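Local coordinates for protein dihydrodipicolinate synthase (Methanocaldococcus jannaschii DSM 2661, PDB 2YXG) that probably catalyses the condensation of pyruvate with aspartate semialdehyde to 4-hydroxy-tetrahydrodipicolinate in lysine biosynthesis, working as a homotetramer, at residues A[127-132]-A[154-159]. Sequence-based numbering, arbitrary orientation.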
ATOM      1  N   LEU A 127      31.200  -8.909  18.184  1.00 26.33           N
ATOM      2  CA  LEU A 127      30.854  -9.521  16.882  1.00 25.47           C
ATOM      3  C   LEU A 127      30.377  -8.531  15.810  1.00 23.48           C
ATOM      4  O   LEU A 127      29.758  -7.529  16.125  1.00 22.70           O
ATOM      5  CB  LEU A 127      29.778 -10.604  17.081  1.00 24.61           C
ATOM      6  CG  LEU A 127      30.173 -11.744  17.999  1.00 25.95           C
ATOM      7  CD1 LEU A 127      29.166 -12.900  17.859  1.00 24.89           C
ATOM      8  CD2 LEU A 127      31.621 -12.188  17.641  1.00 25.03           C
ATOM      9  N   PRO A 128      30.656  -8.831  14.541  1.00 23.34           N
ATOM     10  CA  PRO A 128      29.992  -8.076  13.468  1.00 23.35           C
ATOM     11  C   PRO A 128      28.481  -8.297  13.554  1.00 22.73           C
ATOM     12  O   PRO A 128      28.022  -9.364  13.983  1.00 22.30           O
ATOM     13  CB  PRO A 128      30.532  -8.707  12.187  1.00 23.45           C
ATOM     14  CG  PRO A 128      31.800  -9.492  12.574  1.00 23.25           C
ATOM     15  CD  PRO A 128      31.577  -9.867  14.028  1.00 24.62           C
ATOM     16  N   ILE A 129      27.731  -7.283  13.170  1.00 22.60           N
ATOM     17  CA  ILE A 129      26.266  -7.348  13.231  1.00 22.86           C
ATOM     18  C   ILE A 129      25.660  -7.147  11.850  1.00 22.77           C
ATOM     19  O   ILE A 129      25.974  -6.169  11.178  1.00 22.37           O
ATOM     20  CB  ILE A 129      25.711  -6.237  14.165  1.00 23.27           C
ATOM     21  CG1 ILE A 129      26.124  -6.535  15.610  1.00 20.23           C
ATOM     22  CG2 ILE A 129      24.123  -6.072  13.968  1.00 24.51           C
ATOM     23  CD1 ILE A 129      26.179  -5.350  16.438  1.00 19.48           C
ATOM     24  N   VAL A 130      24.808  -8.083  11.437  1.00 22.62           N
ATOM     25  CA  VAL A 130      23.969  -7.913  10.253  1.00 20.71           C
ATOM     26  C   VAL A 130      22.564  -7.409  10.661  1.00 19.18           C
ATOM     27  O   VAL A 130      21.788  -8.103  11.348  1.00 18.56           O
ATOM     28  CB  VAL A 130      23.905  -9.246   9.457  1.00 20.97           C
ATOM     29  CG1 VAL A 130      23.178  -9.070   8.099  1.00 21.39           C
ATOM     30  CG2 VAL A 130      25.321  -9.786   9.212  1.00 21.44           C
ATOM     31  N   LEU A 131      22.251  -6.208  10.229  1.00 17.85           N
ATOM     32  CA  LEU A 131      20.930  -5.639  10.419  1.00 19.72           C
ATOM     33  C   LEU A 131      19.949  -6.292   9.440  1.00 20.49           C
ATOM     34  O   LEU A 131      20.284  -6.453   8.286  1.00 22.91           O
ATOM     35  CB  LEU A 131      20.962  -4.134  10.179  1.00 19.76           C
ATOM     36  CG  LEU A 131      21.887  -3.281  11.102  1.00 17.63           C
ATOM     37  CD1 LEU A 131      21.823  -1.808  10.736  1.00 16.81           C
ATOM     38  CD2 LEU A 131      21.512  -3.443  12.542  1.00 18.14           C
ATOM     39  N   TYR A 132      18.778  -6.722   9.893  1.00 19.19           N
ATOM     40  CA  TYR A 132      17.809  -7.337   8.962  1.00 18.21           C
ATOM     41  C   TYR A 132      16.555  -6.457   8.872  1.00 17.85           C
ATOM     42  O   TYR A 132      15.892  -6.206   9.875  1.00 17.45           O
ATOM     43  CB  TYR A 132      17.476  -8.738   9.432  1.00 18.32           C
ATOM     44  CG  TYR A 132      16.422  -9.485   8.630  1.00 19.82           C
ATOM     45  CD1 TYR A 132      16.137  -9.153   7.290  1.00 19.27           C
ATOM     46  CD2 TYR A 132      15.749 -10.566   9.195  1.00 19.25           C
ATOM     47  CE1 TYR A 132      15.175  -9.833   6.570  1.00 19.26           C
ATOM     48  CE2 TYR A 132      14.804 -11.280   8.470  1.00 18.44           C
ATOM     49  CZ  TYR A 132      14.523 -10.910   7.163  1.00 21.06           C
ATOM     50  OH  TYR A 132      13.597 -11.622   6.426  1.00 21.52           O
ATOM     51  N   TYR A 154      29.260   2.814  15.179  1.00 29.46           N
ATOM     52  CA  TYR A 154      29.634   1.493  15.628  1.00 28.06           C
ATOM     53  C   TYR A 154      30.371   0.745  14.545  1.00 28.27           C
ATOM     54  O   TYR A 154      29.768   0.362  13.506  1.00 27.97           O
ATOM     55  CB  TYR A 154      28.387   0.729  16.032  1.00 26.82           C
ATOM     56  CG  TYR A 154      27.639   1.396  17.148  1.00 26.92           C
ATOM     57  CD1 TYR A 154      28.089   1.299  18.474  1.00 28.51           C
ATOM     58  CD2 TYR A 154      26.495   2.161  16.882  1.00 27.20           C
ATOM     59  CE1 TYR A 154      27.383   1.946  19.530  1.00 31.03           C
ATOM     60  CE2 TYR A 154      25.791   2.820  17.917  1.00 27.35           C
ATOM     61  CZ  TYR A 154      26.224   2.684  19.232  1.00 27.86           C
ATOM     62  OH  TYR A 154      25.524   3.302  20.234  1.00 26.19           O
ATOM     63  N   SER A 155      31.656   0.483  14.794  1.00 27.63           N
ATOM     64  CA  SER A 155      32.448  -0.258  13.813  1.00 27.73           C
ATOM     65  C   SER A 155      31.946  -1.690  13.593  1.00 27.06           C
ATOM     66  O   SER A 155      32.257  -2.293  12.561  1.00 27.52           O
ATOM     67  CB  SER A 155      33.899  -0.320  14.222  1.00 28.02           C
ATOM     68  OG  SER A 155      33.978  -0.971  15.478  1.00 30.00           O
ATOM     69  N   ASN A 156      31.199  -2.251  14.547  1.00 25.50           N
ATOM     70  CA  ASN A 156      30.731  -3.649  14.354  1.00 24.90           C
ATOM     71  C   ASN A 156      29.381  -3.758  13.620  1.00 24.75           C
ATOM     72  O   ASN A 156      28.852  -4.837  13.478  1.00 25.06           O
ATOM     73  CB  ASN A 156      30.740  -4.484  15.641  1.00 22.95           C
ATOM     74  CG  ASN A 156      29.927  -3.862  16.778  1.00 21.29           C
ATOM     75  OD1 ASN A 156      29.667  -2.662  16.801  1.00 18.98           O
ATOM     76  ND2 ASN A 156      29.570  -4.680  17.763  1.00 17.41           N
ATOM     77  N   ILE A 157      28.807  -2.622  13.223  1.00 25.27           N
ATOM     78  CA  ILE A 157      27.645  -2.615  12.346  1.00 23.97           C
ATOM     79  C   ILE A 157      28.141  -2.812  10.903  1.00 24.70           C
ATOM     80  O   ILE A 157      28.614  -1.886  10.229  1.00 24.06           O
ATOM     81  CB  ILE A 157      26.814  -1.346  12.472  1.00 23.11           C
ATOM     82  CG1 ILE A 157      26.311  -1.227  13.905  1.00 23.72           C
ATOM     83  CG2 ILE A 157      25.601  -1.363  11.447  1.00 21.53           C
ATOM     84  CD1 ILE A 157      25.013  -1.934  14.141  1.00 20.64           C
ATOM     85  N   SER A 158      27.984  -4.038  10.438  1.00 25.04           N
ATOM     86  CA  SER A 158      28.783  -4.488   9.318  1.00 26.18           C
ATOM     87  C   SER A 158      27.988  -4.679   8.021  1.00 25.70           C
ATOM     88  O   SER A 158      28.453  -4.270   6.952  1.00 26.65           O
ATOM     89  CB  SER A 158      29.536  -5.743   9.694  1.00 25.63           C
ATOM     90  OG  SER A 158      30.018  -6.336   8.501  1.00 32.05           O
ATOM     91  N   ALA A 159      26.781  -5.249   8.115  1.00 24.75           N
ATOM     92  CA  ALA A 159      25.977  -5.480   6.937  1.00 23.43           C
ATOM     93  C   ALA A 159      24.505  -5.190   7.188  1.00 23.88           C
ATOM     94  O   ALA A 159      24.067  -5.019   8.361  1.00 22.65           O
ATOM     95  CB  ALA A 159      26.199  -6.902   6.431  1.00 23.97           C
TER
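Asn156 meets Leu127 and Ile129 where two neighbouring parallel strands of the TIM barrel begin, 129-133 and 157-162. Its CB lies 3.2 Å from Leu127 O. With CG held between the backbone N and the carbonyl carbon (chi1 56°), the amide turns back toward the same oxygen: CG passes near Ile129 CD1, and ND2, tilted somewhat from the carbonyl plane, gives Leu127 O a bent hydrogen bond of 3.3 Å. The same ND2 has its stronger bond to Ala122 O of helix 111-124. Shortening this side chain to an alanine is likely to cost Leu127 O and Ala122 O their shared amide donor. The backbone of Asn156 adds a short bond, its O receiving Ile129 N at 2.7 Å almost in line with the C=O. Farther on, a beta bulge shifts the register by one residue, and Ile129 O takes two donors, Ser158 N in its carbonyl plane at 3.0 Å and Ala159 N tilted from that plane at 3.3 Å. Leu131 N then reaches Ala159 O at 2.9 Å. Beside helix 111-124, Leu131 crosses Ile157 at about a right angle, Leu131 CD1 against Ile157 CG2 at 3.9 Å. Inside the barrel, CG1 and CG2 of Val130 each lie 4.1 Å from Ala159 CB. Ile129 O thus keeps the strands bonded through the register shift, while Val130 packs near Lys161 and Ile201, the predicted Schiff-base lysine and pyruvate-binding residue.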